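Local coordinates for protein serine protease inhibitor 2 (PDB 3PZF) that inhibits serine proteases of the melanization cascade, restraining phenoloxidase activation in the hemolymph of the malaria mosquito Anopheles gambiae, at residues Ala109-Val114 with Asn152-Glu157; Val139-Pro144 with Val176-Asn181; Tyr224-Ser227 with Ala232-Leu235; Ser227-Ala232 with Leu261-Ser266; Thr340-Glu343 with Glu347-Ala350. All blocks are in the same frame, centred on the assembly; numbering follows the deposited sequence.

Contact 1 (Ala109-Val114 with Asn152-Glu157); sequences ATNFFV and NNWVSE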
# COMPACT_ATOMS: atom_id res chain seq x y z
N ALA A 109 3.30 6.71 -7.83
CA ALA A 109 3.17 7.09 -9.24
C ALA A 109 1.91 6.48 -9.81
O ALA A 109 1.62 5.30 -9.61
CB ALA A 109 4.39 6.66 -10.03
N THR A 110 1.16 7.30 -10.56
CA THR A 110 -0.13 6.88 -11.06
C THR A 110 -0.31 7.44 -12.47
O THR A 110 -0.05 8.62 -12.71
CB THR A 110 -1.29 7.44 -10.15
OG1 THR A 110 -1.11 7.02 -8.79
CG2 THR A 110 -2.67 6.98 -10.64
N ASN A 111 -0.76 6.59 -13.39
CA ASN A 111 -0.93 6.98 -14.79
C ASN A 111 -2.17 6.30 -15.39
O ASN A 111 -2.33 5.09 -15.26
CB ASN A 111 0.30 6.53 -15.61
CG ASN A 111 0.48 7.31 -16.91
OD1 ASN A 111 -0.48 7.77 -17.53
ND2 ASN A 111 1.74 7.42 -17.35
N PHE A 112 -3.02 7.07 -16.06
CA PHE A 112 -4.00 6.49 -16.98
C PHE A 112 -3.33 6.34 -18.35
O PHE A 112 -2.82 7.31 -18.89
CB PHE A 112 -5.19 7.40 -17.20
CG PHE A 112 -6.09 7.58 -16.01
CD1 PHE A 112 -7.27 6.86 -15.90
CD2 PHE A 112 -5.81 8.56 -15.06
CE1 PHE A 112 -8.13 7.07 -14.81
CE2 PHE A 112 -6.68 8.79 -14.00
CZ PHE A 112 -7.84 8.04 -13.88
N PHE A 113 -3.33 5.14 -18.90
CA PHE A 113 -2.85 4.90 -20.26
C PHE A 113 -4.08 4.77 -21.17
O PHE A 113 -4.85 3.81 -21.05
CB PHE A 113 -1.98 3.64 -20.30
CG PHE A 113 -0.68 3.78 -19.53
CD1 PHE A 113 0.41 4.43 -20.11
CD2 PHE A 113 -0.55 3.31 -18.22
CE1 PHE A 113 1.59 4.58 -19.43
CE2 PHE A 113 0.64 3.46 -17.53
CZ PHE A 113 1.71 4.09 -18.13
N VAL A 114 -4.27 5.73 -22.07
CA VAL A 114 -5.54 5.94 -22.73
C VAL A 114 -5.34 5.64 -24.20
O VAL A 114 -4.33 6.07 -24.76
CB VAL A 114 -6.02 7.40 -22.54
CG1 VAL A 114 -7.33 7.62 -23.20
CG2 VAL A 114 -6.13 7.73 -21.01
N ASN A 152 5.54 -0.72 -18.92
CA ASN A 152 6.57 -1.32 -18.09
C ASN A 152 7.78 -0.41 -17.91
O ASN A 152 8.33 -0.32 -16.81
CB ASN A 152 6.95 -2.70 -18.61
CG ASN A 152 5.81 -3.70 -18.46
OD1 ASN A 152 4.98 -3.55 -17.56
ND2 ASN A 152 5.76 -4.69 -19.32
N ASN A 153 8.15 0.32 -18.95
CA ASN A 153 9.26 1.26 -18.83
C ASN A 153 8.88 2.41 -17.90
O ASN A 153 9.71 2.96 -17.20
CB ASN A 153 9.71 1.77 -20.21
CG ASN A 153 10.34 0.67 -21.06
OD1 ASN A 153 10.65 -0.42 -20.57
ND2 ASN A 153 10.54 0.97 -22.34
N TRP A 154 7.59 2.77 -17.89
CA TRP A 154 7.11 3.82 -17.02
C TRP A 154 7.20 3.35 -15.56
O TRP A 154 7.60 4.10 -14.67
CB TRP A 154 5.67 4.18 -17.39
CG TRP A 154 5.04 5.20 -16.50
CD1 TRP A 154 5.07 6.56 -16.64
CD2 TRP A 154 4.27 4.93 -15.32
NE1 TRP A 154 4.38 7.16 -15.60
CE2 TRP A 154 3.87 6.18 -14.79
CE3 TRP A 154 3.89 3.76 -14.67
CZ2 TRP A 154 3.11 6.28 -13.64
CZ3 TRP A 154 3.12 3.86 -13.53
CH2 TRP A 154 2.74 5.11 -13.02
N VAL A 155 6.86 2.08 -15.33
CA VAL A 155 6.95 1.52 -13.98
C VAL A 155 8.40 1.58 -13.48
O VAL A 155 8.67 2.02 -12.35
CB VAL A 155 6.41 0.07 -13.94
CG1 VAL A 155 6.90 -0.68 -12.68
CG2 VAL A 155 4.88 0.08 -14.02
N SER A 156 9.34 1.16 -14.33
CA SER A 156 10.76 1.16 -13.95
C SER A 156 11.26 2.57 -13.64
O SER A 156 11.89 2.81 -12.62
CB SER A 156 11.60 0.56 -15.08
OG SER A 156 12.96 0.49 -14.68
N GLU A 157 10.97 3.48 -14.55
CA GLU A 157 11.39 4.87 -14.43
C GLU A 157 10.89 5.53 -13.15
O GLU A 157 11.59 6.36 -12.57
CB GLU A 157 10.91 5.63 -15.68
CG GLU A 157 10.77 7.13 -15.52
CD GLU A 157 10.23 7.79 -16.77
OE1 GLU A 157 10.09 7.09 -17.80
OE2 GLU A 157 9.95 9.01 -16.73

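Contact 2 (Val139-Pro144 with Val176-Asn181); sequences VSYSNP and VITLVN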
# COMPACT_ATOMS: atom_id res chain seq x y z
N VAL A 139 -1.62 5.90 -25.64
CA VAL A 139 -0.98 4.72 -26.21
C VAL A 139 -1.91 4.15 -27.25
O VAL A 139 -3.04 4.60 -27.39
CB VAL A 139 -0.73 3.65 -25.14
CG1 VAL A 139 0.19 4.20 -24.04
CG2 VAL A 139 -2.05 3.19 -24.54
N SER A 140 -1.43 3.14 -27.97
CA SER A 140 -2.26 2.47 -28.97
C SER A 140 -2.41 1.01 -28.59
O SER A 140 -1.48 0.21 -28.75
CB SER A 140 -1.61 2.56 -30.34
OG SER A 140 -2.41 1.88 -31.29
N TYR A 141 -3.60 0.64 -28.11
CA TYR A 141 -3.82 -0.74 -27.66
C TYR A 141 -3.88 -1.72 -28.85
O TYR A 141 -3.81 -2.94 -28.67
CB TYR A 141 -5.07 -0.83 -26.79
CG TYR A 141 -4.87 -0.24 -25.40
CD1 TYR A 141 -4.24 -0.99 -24.40
CD2 TYR A 141 -5.27 1.06 -25.09
CE1 TYR A 141 -4.04 -0.47 -23.13
CE2 TYR A 141 -5.05 1.60 -23.80
CZ TYR A 141 -4.43 0.82 -22.84
OH TYR A 141 -4.20 1.28 -21.54
N SER A 142 -3.99 -1.17 -30.06
CA SER A 142 -3.96 -1.99 -31.27
C SER A 142 -2.57 -2.62 -31.43
O SER A 142 -2.36 -3.48 -32.28
CB SER A 142 -4.35 -1.16 -32.50
OG SER A 142 -3.33 -0.24 -32.88
N ASN A 143 -1.63 -2.18 -30.61
CA ASN A 143 -0.29 -2.71 -30.57
C ASN A 143 0.03 -3.00 -29.11
O ASN A 143 0.73 -2.22 -28.47
CB ASN A 143 0.70 -1.70 -31.13
CG ASN A 143 2.12 -2.27 -31.27
OD1 ASN A 143 2.45 -3.33 -30.71
ND2 ASN A 143 2.97 -1.55 -32.00
N PRO A 144 -0.51 -4.11 -28.58
CA PRO A 144 -0.34 -4.45 -27.16
C PRO A 144 1.13 -4.58 -26.79
O PRO A 144 1.52 -4.28 -25.68
CB PRO A 144 -1.04 -5.81 -27.03
CG PRO A 144 -1.87 -5.96 -28.28
CD PRO A 144 -1.18 -5.18 -29.33
N VAL A 176 -9.07 -0.17 -23.19
CA VAL A 176 -9.27 1.14 -23.77
C VAL A 176 -8.63 2.18 -22.84
O VAL A 176 -8.02 3.15 -23.29
CB VAL A 176 -10.78 1.42 -23.94
CG1 VAL A 176 -11.02 2.86 -24.20
CG2 VAL A 176 -11.34 0.56 -25.06
N ILE A 177 -8.77 1.96 -21.53
CA ILE A 177 -8.11 2.80 -20.53
C ILE A 177 -7.61 1.86 -19.42
O ILE A 177 -8.38 1.08 -18.88
CB ILE A 177 -9.06 3.85 -19.92
CG1 ILE A 177 -9.45 4.90 -20.97
CG2 ILE A 177 -8.40 4.53 -18.70
CD1 ILE A 177 -10.47 5.87 -20.49
N THR A 178 -6.31 1.92 -19.12
CA THR A 178 -5.74 1.12 -18.04
C THR A 178 -5.18 2.11 -17.03
O THR A 178 -4.50 3.06 -17.40
CB THR A 178 -4.62 0.19 -18.53
OG1 THR A 178 -5.13 -0.67 -19.56
CG2 THR A 178 -4.12 -0.69 -17.39
N LEU A 179 -5.49 1.89 -15.76
CA LEU A 179 -5.08 2.82 -14.72
C LEU A 179 -4.04 2.05 -13.93
O LEU A 179 -4.34 0.96 -13.45
CB LEU A 179 -6.28 3.16 -13.84
CG LEU A 179 -6.02 4.03 -12.60
CD1 LEU A 179 -5.26 5.30 -12.94
CD2 LEU A 179 -7.35 4.39 -11.90
N VAL A 180 -2.84 2.60 -13.80
CA VAL A 180 -1.71 1.87 -13.21
C VAL A 180 -1.17 2.68 -12.06
O VAL A 180 -0.99 3.88 -12.19
CB VAL A 180 -0.59 1.67 -14.26
CG1 VAL A 180 0.61 0.94 -13.63
CG2 VAL A 180 -1.10 0.87 -15.43
N ASN A 181 -0.93 2.02 -10.92
CA ASN A 181 -0.31 2.67 -9.79
C ASN A 181 0.84 1.83 -9.25
O ASN A 181 0.72 0.62 -9.11
CB ASN A 181 -1.33 2.89 -8.67
CG ASN A 181 -0.68 3.41 -7.40
OD1 ASN A 181 -0.42 4.61 -7.26
ND2 ASN A 181 -0.41 2.51 -6.49

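Contact 3 (Tyr224-Ser227 with Ala232-Leu235); sequences YDNS and AQIL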
# COMPACT_ATOMS: atom_id res chain seq x y z
N TYR A 224 5.47 -1.02 21.91
CA TYR A 224 5.18 -2.45 21.91
C TYR A 224 3.96 -2.71 22.78
O TYR A 224 3.71 -2.00 23.78
CB TYR A 224 6.40 -3.19 22.48
CG TYR A 224 6.08 -4.61 22.86
CD1 TYR A 224 6.07 -5.62 21.91
CD2 TYR A 224 5.73 -4.93 24.17
CE1 TYR A 224 5.75 -6.91 22.25
CE2 TYR A 224 5.41 -6.21 24.52
CZ TYR A 224 5.43 -7.20 23.57
OH TYR A 224 5.09 -8.48 23.93
N ASP A 225 3.18 -3.72 22.42
CA ASP A 225 2.21 -4.26 23.37
C ASP A 225 1.86 -5.68 22.96
O ASP A 225 1.95 -6.02 21.78
CB ASP A 225 0.92 -3.39 23.42
CG ASP A 225 -0.01 -3.79 24.58
OD1 ASP A 225 0.49 -4.10 25.68
OD2 ASP A 225 -1.24 -3.87 24.37
N ASN A 226 1.49 -6.51 23.92
CA ASN A 226 0.88 -7.78 23.60
C ASN A 226 -0.61 -7.58 23.72
O ASN A 226 -1.15 -7.44 24.83
CB ASN A 226 1.36 -8.89 24.53
CG ASN A 226 0.93 -10.29 24.08
OD1 ASN A 226 1.10 -11.26 24.83
ND2 ASN A 226 0.39 -10.41 22.88
N SER A 227 -1.27 -7.47 22.58
CA SER A 227 -2.69 -7.10 22.58
C SER A 227 -3.58 -8.27 22.94
O SER A 227 -3.68 -9.24 22.20
CB SER A 227 -3.09 -6.57 21.21
OG SER A 227 -4.51 -6.40 21.16
N ALA A 232 -2.45 -10.77 19.58
CA ALA A 232 -1.22 -10.58 18.81
C ALA A 232 -0.32 -9.56 19.46
O ALA A 232 -0.79 -8.63 20.12
CB ALA A 232 -1.59 -10.05 17.39
N GLN A 233 0.99 -9.71 19.25
CA GLN A 233 1.94 -8.70 19.66
C GLN A 233 2.02 -7.65 18.59
O GLN A 233 1.92 -7.95 17.39
CB GLN A 233 3.31 -9.31 19.89
CG GLN A 233 3.41 -10.16 21.19
CD GLN A 233 4.68 -10.98 21.18
OE1 GLN A 233 4.85 -11.87 20.32
NE2 GLN A 233 5.61 -10.68 22.10
N ILE A 234 2.15 -6.40 19.01
CA ILE A 234 2.35 -5.35 18.04
C ILE A 234 3.63 -4.59 18.34
O ILE A 234 3.91 -4.28 19.49
CB ILE A 234 1.14 -4.38 18.04
CG1 ILE A 234 -0.15 -5.20 17.83
CG2 ILE A 234 1.32 -3.37 16.95
CD1 ILE A 234 -1.43 -4.37 17.83
N LEU A 235 4.40 -4.28 17.30
CA LEU A 235 5.71 -3.62 17.45
C LEU A 235 5.85 -2.49 16.44
O LEU A 235 5.43 -2.63 15.30
CB LEU A 235 6.83 -4.66 17.20
CG LEU A 235 8.26 -4.10 17.10
CD1 LEU A 235 8.84 -3.77 18.51
CD2 LEU A 235 9.20 -5.12 16.43

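Contact 4 (Ser227-Ala232 with Leu261-Ser266); sequences SADLGA and LDRINS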
# COMPACT_ATOMS: atom_id res chain seq x y z
N SER A 227 -1.27 -7.47 22.58
CA SER A 227 -2.69 -7.10 22.58
C SER A 227 -3.58 -8.27 22.94
O SER A 227 -3.68 -9.24 22.20
CB SER A 227 -3.09 -6.57 21.21
OG SER A 227 -4.51 -6.40 21.16
N ALA A 228 -4.26 -8.16 24.09
CA ALA A 228 -5.21 -9.18 24.49
C ALA A 228 -6.40 -9.19 23.53
O ALA A 228 -6.93 -10.25 23.18
CB ALA A 228 -5.68 -8.92 25.93
N ASP A 229 -6.79 -8.00 23.10
CA ASP A 229 -7.95 -7.80 22.24
C ASP A 229 -7.76 -8.48 20.88
O ASP A 229 -8.64 -9.21 20.42
CB ASP A 229 -8.18 -6.29 22.06
CG ASP A 229 -9.53 -5.96 21.46
OD1 ASP A 229 -10.55 -6.31 22.09
OD2 ASP A 229 -9.57 -5.31 20.38
N LEU A 230 -6.60 -8.27 20.25
CA LEU A 230 -6.34 -8.83 18.90
C LEU A 230 -5.75 -10.24 18.94
O LEU A 230 -5.77 -10.94 17.93
CB LEU A 230 -5.40 -7.92 18.11
CG LEU A 230 -5.88 -6.50 17.81
CD1 LEU A 230 -4.90 -5.79 16.87
CD2 LEU A 230 -7.27 -6.49 17.21
N GLY A 231 -5.21 -10.64 20.08
CA GLY A 231 -4.51 -11.91 20.17
C GLY A 231 -3.18 -11.87 19.44
O GLY A 231 -2.79 -12.84 18.78
N ALA A 232 -2.45 -10.77 19.58
CA ALA A 232 -1.22 -10.58 18.81
C ALA A 232 -0.32 -9.56 19.46
O ALA A 232 -0.79 -8.63 20.12
CB ALA A 232 -1.59 -10.05 17.39
N LEU A 261 -6.72 -11.03 11.69
CA LEU A 261 -7.37 -10.16 10.70
C LEU A 261 -8.85 -9.89 11.00
O LEU A 261 -9.31 -8.75 10.96
CB LEU A 261 -7.22 -10.74 9.30
CG LEU A 261 -5.84 -10.49 8.68
CD1 LEU A 261 -5.76 -11.19 7.35
CD2 LEU A 261 -5.56 -8.98 8.50
N ASP A 262 -9.61 -10.95 11.30
CA ASP A 262 -11.04 -10.80 11.58
C ASP A 262 -11.31 -9.90 12.78
O ASP A 262 -12.40 -9.35 12.92
CB ASP A 262 -11.66 -12.18 11.84
CG ASP A 262 -11.70 -13.05 10.60
OD1 ASP A 262 -11.79 -12.48 9.48
OD2 ASP A 262 -11.66 -14.29 10.73
N ARG A 263 -10.32 -9.75 13.64
CA ARG A 263 -10.44 -8.94 14.85
C ARG A 263 -10.11 -7.49 14.57
O ARG A 263 -10.46 -6.61 15.36
CB ARG A 263 -9.49 -9.45 15.95
CG ARG A 263 -9.90 -10.77 16.60
CD ARG A 263 -11.18 -10.61 17.40
NE ARG A 263 -11.03 -9.64 18.49
CZ ARG A 263 -12.04 -9.09 19.16
NH1 ARG A 263 -13.29 -9.41 18.86
NH2 ARG A 263 -11.79 -8.22 20.13
N ILE A 264 -9.42 -7.25 13.46
CA ILE A 264 -8.97 -5.90 13.14
C ILE A 264 -10.01 -5.11 12.39
O ILE A 264 -10.55 -5.57 11.38
CB ILE A 264 -7.70 -5.94 12.29
CG1 ILE A 264 -6.52 -6.45 13.14
CG2 ILE A 264 -7.39 -4.55 11.75
CD1 ILE A 264 -5.27 -6.67 12.32
N ASN A 265 -10.30 -3.91 12.89
CA ASN A 265 -11.14 -2.94 12.20
C ASN A 265 -10.64 -1.59 12.66
O ASN A 265 -9.70 -1.53 13.45
CB ASN A 265 -12.62 -3.16 12.52
CG ASN A 265 -12.88 -3.21 14.02
OD1 ASN A 265 -12.73 -2.21 14.71
ND2 ASN A 265 -13.29 -4.37 14.53
N SER A 266 -11.19 -0.49 12.17
CA SER A 266 -10.61 0.80 12.50
C SER A 266 -10.52 1.04 14.01
O SER A 266 -9.51 1.56 14.49
CB SER A 266 -11.40 1.94 11.86
OG SER A 266 -11.22 1.87 10.45

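Contact 5 (Thr340-Glu343 with Glu347-Ala350); sequences TINE and EAYA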
# COMPACT_ATOMS: atom_id res chain seq x y z
N THR A 340 11.22 -4.37 0.89
CA THR A 340 12.40 -5.07 1.40
C THR A 340 12.58 -4.64 2.84
O THR A 340 12.37 -3.47 3.16
CB THR A 340 13.63 -4.64 0.62
OG1 THR A 340 13.44 -4.92 -0.78
CG2 THR A 340 14.90 -5.38 1.15
N ILE A 341 12.91 -5.56 3.73
CA ILE A 341 13.50 -5.13 5.00
C ILE A 341 14.80 -5.92 5.22
O ILE A 341 14.88 -7.13 4.95
CB ILE A 341 12.57 -5.25 6.27
CG1 ILE A 341 12.28 -6.72 6.63
CG2 ILE A 341 11.26 -4.42 6.07
CD1 ILE A 341 11.50 -6.90 7.95
N ASN A 342 15.82 -5.20 5.68
CA ASN A 342 17.03 -5.82 6.19
C ASN A 342 17.53 -5.10 7.46
O ASN A 342 16.78 -4.35 8.09
CB ASN A 342 18.11 -5.89 5.10
CG ASN A 342 18.63 -4.53 4.70
OD1 ASN A 342 18.28 -3.52 5.28
ND2 ASN A 342 19.53 -4.51 3.72
N GLU A 343 18.79 -5.32 7.84
CA GLU A 343 19.30 -4.73 9.09
C GLU A 343 19.30 -3.21 9.09
O GLU A 343 19.26 -2.60 10.14
CB GLU A 343 20.74 -5.19 9.32
CG GLU A 343 20.85 -6.68 9.63
CD GLU A 343 20.96 -7.55 8.39
OE1 GLU A 343 20.83 -7.06 7.23
OE2 GLU A 343 21.17 -8.75 8.57
N GLU A 347 15.32 -1.08 1.24
CA GLU A 347 16.18 -0.69 0.10
C GLU A 347 17.40 0.08 0.61
O GLU A 347 17.88 1.01 -0.07
CB GLU A 347 15.43 0.20 -0.91
CG GLU A 347 13.97 -0.18 -1.18
CD GLU A 347 13.84 -1.57 -1.82
OE1 GLU A 347 12.70 -2.10 -1.91
OE2 GLU A 347 14.88 -2.11 -2.25
N ALA A 348 17.89 -0.30 1.79
CA ALA A 348 18.99 0.40 2.45
C ALA A 348 20.23 -0.48 2.44
O ALA A 348 20.17 -1.64 2.86
CB ALA A 348 18.60 0.72 3.93
N TYR A 349 21.36 0.05 1.99
CA TYR A 349 22.61 -0.72 2.03
C TYR A 349 23.76 0.09 2.61
O TYR A 349 24.92 -0.33 2.55
CB TYR A 349 23.02 -1.22 0.63
CG TYR A 349 21.87 -1.55 -0.27
CD1 TYR A 349 21.11 -2.70 -0.08
CD2 TYR A 349 21.54 -0.72 -1.33
CE1 TYR A 349 20.04 -3.00 -0.92
CE2 TYR A 349 20.49 -1.00 -2.17
CZ TYR A 349 19.75 -2.14 -1.96
OH TYR A 349 18.70 -2.41 -2.82
N ALA A 350 23.45 1.26 3.13
CA ALA A 350 24.44 2.06 3.82
C ALA A 350 23.75 2.82 4.93
O ALA A 350 22.62 3.27 4.78
CB ALA A 350 25.12 3.03 2.85
O HOH W 1 11.20 -1.19 -0.01

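Contact 1 (Ala109-Val114 with Asn152-Glu157)
Thr110 OG1 is hydrogen-bonded to Asn181 OD1 of strand 177-188, while the backbone N of the same Thr110 meets the indole of Trp154 at the ring edge, 3.7 Å from CH2. Thr110 and Trp154 belong to a serpin hallmark: helix 144-158, helix F of the family, lies nearly antiparallel across a face of sheet A, 9.8 Å from strand 109-114 between local axes. Trp154 spans this gap. Its CG stands opposite the backbone N (chi1 176°), a torsion that carries the indole away from the helix and down to the sheet. The benzo end reaches furthest: CH2 comes within 3.8 Å of Ala109 CB, where a methyl is small enough to admit the rim of a large ring. One face of the indole receives two neighbours. In the conformer described, Asn111 CB makes a CH-pi contact with the six-membered ring, 3.8 Å from its centroid, and Phe113 brings its CZ edge over the five-membered ring in a T-shaped stack, planes at 87°, with CZ 3.9 Å from Trp154 CG. Every other strand residue, Ala109, Asn111 and Phe113, therefore serves the same side chain, as strand geometry allows. On the helix itself, the ring of His158 also meets Trp154. The contacts that are clear between the segments are aromatic and apolar, so much depends on the fit of one broad ring. That is consistent with a helix which, in serpins generally, must let the sheet beneath it rearrange during inhibition.

Contact 2 (Val139-Pro144 with Val176-Asn181)
Tyr141 reaches Thr178 with its phenol hydroxyl, and Thr178 OG1 donates a hydrogen bond of 2.9 Å to Tyr141 OH. The tyrosine sits in a type I beta turn, Ser140 to Asn143, that carries the chain from strand 134-139 of serpin sheet A into helix 144-158; Thr178 lies near the start of strand 177-188 in the same sheet. The phenol oxygen works twice, because it also donates to the carbonyl O of Phe113 on strand 105-115. A tyrosine suits this place: long enough to span the distance from the turn, it ends in a hydroxyl that can donate one hydrogen bond and accept another. Nearer the turn, ring atom CE2 lies 3.4 Å from Val176 O, and Val176 N stands over one ring face.

The second shell sets these groups in place. Thr178 is fixed by backbone bonding to Phe113, the residue whose carbonyl the phenol grips, and Ser331 OG bonds to both Val176 N and Ile177 N. On the turn side, Asp115 OD1 accepts from Tyr141 N. Beyond it, Asn143 begins the helix as its N-cap: with CG opposite the backbone N (chi1 -173°), its OD1 accepts the hydrogen bond of Gln146 N.

Contact 3 (Tyr224-Ser227 with Ala232-Leu235)
A beta hairpin, strand 211-227 turning back into strand 232-238, closes here at one end of what serpin nomenclature calls sheet B. The strands run antiparallel, their local axes 4.6 Å apart. Asp225 and Ile234 form a hydrogen-bonded pair: Ile234 N gives a nearly straight 2.8 Å bond to Asp225 O, and Asp225 N returns one of 3.1 Å to Ile234 O. Ser227 and Ala232 form the next such pair, Ser227 N to Ala232 O at 2.8 Å and Ala232 N to Ser227 O at a longer 3.3 Å. In the two non-hydrogen-bonded pairs the backbones come closer, down to 4.2 Å between the CA atoms of Asn226 and Gln233, which face each other directly.

Tyr224, Asn226, Gln233 and Leu235 share one face of the hairpin. Here Gln233 NE2 donates to Tyr224 OH, 2.9 Å and almost linear at 175°. The amide approaches at the edge of the phenol ring and keeps the bond within its own plane, although the two planes stand 81° apart. Gln233 CG, set beside its backbone N (chi1 -74°), passes 3.5 Å from Asn226 ND2, which is itself hydrogen-bonded to Asn252 OD1. Glutamine fits because its second N-H can serve Ile367 O. On the other face are Asp225, Ser227, Ala232 and Ile234, the last two meeting Ile249.

Strand 244-251 continues the sheet beside strand 232-238, and strand 277-295 pairs with 211-227. Phe368 of strand 366-369 touches Gln233 and Leu235 on the Tyr224 face, whereas Met276 lies against Asp225 and Ile234 on the other.

Contact 4 (Ser227-Ala232 with Leu261-Ser266)
Arg263 meets the hairpin turn first with CB and then with its guanidinium end. Its CB lies 3.9 Å from Leu230 CD2, and the chain then bends twice, at chi2 and chi3, which brings the guanidinium round to the carbonyl and carboxylate of Asp229, although the residue remains largely exposed. CD merely passes near the carbonyl of Asp229. NE donates to Asp229 O at 3.1 Å, arriving tilted from the carbonyl plane, and NH2 adds a weak second bond to the same oxygen. At the tip NH2 forms a salt bridge with Asp229 OD1, 3.0 Å away and at the guanidinium edge; the carboxylate plane is turned 72° from that of the guanidinium. Arginine suits the position because one flat group can serve both the main chain and the side chain of a single residue.

Beside this charged group, Leu230 is buried, its CD1 4.1 Å from Ile264 CG1. The turn that presents these groups has an ST motif, with Ser227 OG accepting from Leu230 N at 2.9 Å, and a G1 beta bulge, in which Gly231 takes the positive phi (71°) that glycine readily adopts.

The contact joins the tip of hairpin 211-227/232-238 to the junction between helices 257-263 and 266-274. Leu230 also packs on Ser268 and Ala272 of helix 266-274, while Ile264 reaches Leu27 of helix 24-35 and Ile249 of strand 244-251.

Contact 5 (Thr340-Glu343 with Glu347-Ala350)
Thr340 and Glu347 face each other, CA atoms 5.9 Å apart. The chain leaves strand 332-341, reverses through the short strand 345-346 and turns again at Glu347, which has left-handed helical angles (phi 55°, psi 34°), so the two segments run roughly the same way. The CA atoms are already 7.5 Å apart at Asn342 and Ala348, and side chains bridge the gap.

Glu347 bends at chi2 and brings its carboxylate back to Thr340, whose OG1 donates to OE1 at 3.1 Å from well above the carboxylate plane. OE1 has two further partners: a water that donates at 2.6 Å and bonds weakly to Thr340 N, and Arg162, which forms a salt bridge through NE. Such company would probably favour the ionised carboxylate. Threonine fits since it combines a strand-forming branched CB with a donor. Asn342 ND2 donates to Ala348 O at 3.1 Å, nearly straight and within its amide plane. With chi1 at 68°, the same amide turns OD1 to Leu344 N and Gly345 N. Bonds at both ends thus fix its rotation, a task suited to asparagine, donor and acceptor on one short stem.

Glu347 and Ala348 belong to the hinge, Leu344-Ala348, required for binding the peptidase. Strand 345-346 already pairs with strand 177-188, so the start of the hinge is in the sheet here; in serpins generally the rest of the reactive-centre loop follows after cleavage, between the strands corresponding to 177-188 and 332-341.

From the N terminus, contacts 1 and 2 come first and cross: their segments alternate along the chain, so strands 105-115 and 177-188, the turn at 139-144 and helix 144-158 are interlaced at one end of sheet A, with centres 10 Å apart. Farther along, contact 3 closes the short hairpin 224-235. Contact 4 starts from the same stretch, sharing Ser227 and Ala232, and closes a longer loop to helix 257-263. This pair lies on the opposite side of the chain's centre; the centres of contacts 1 and 3 are about 38 Å apart. Contact 5 closes the last, tight loop, where strand 332-341, beside 177-188, passes into the hinge.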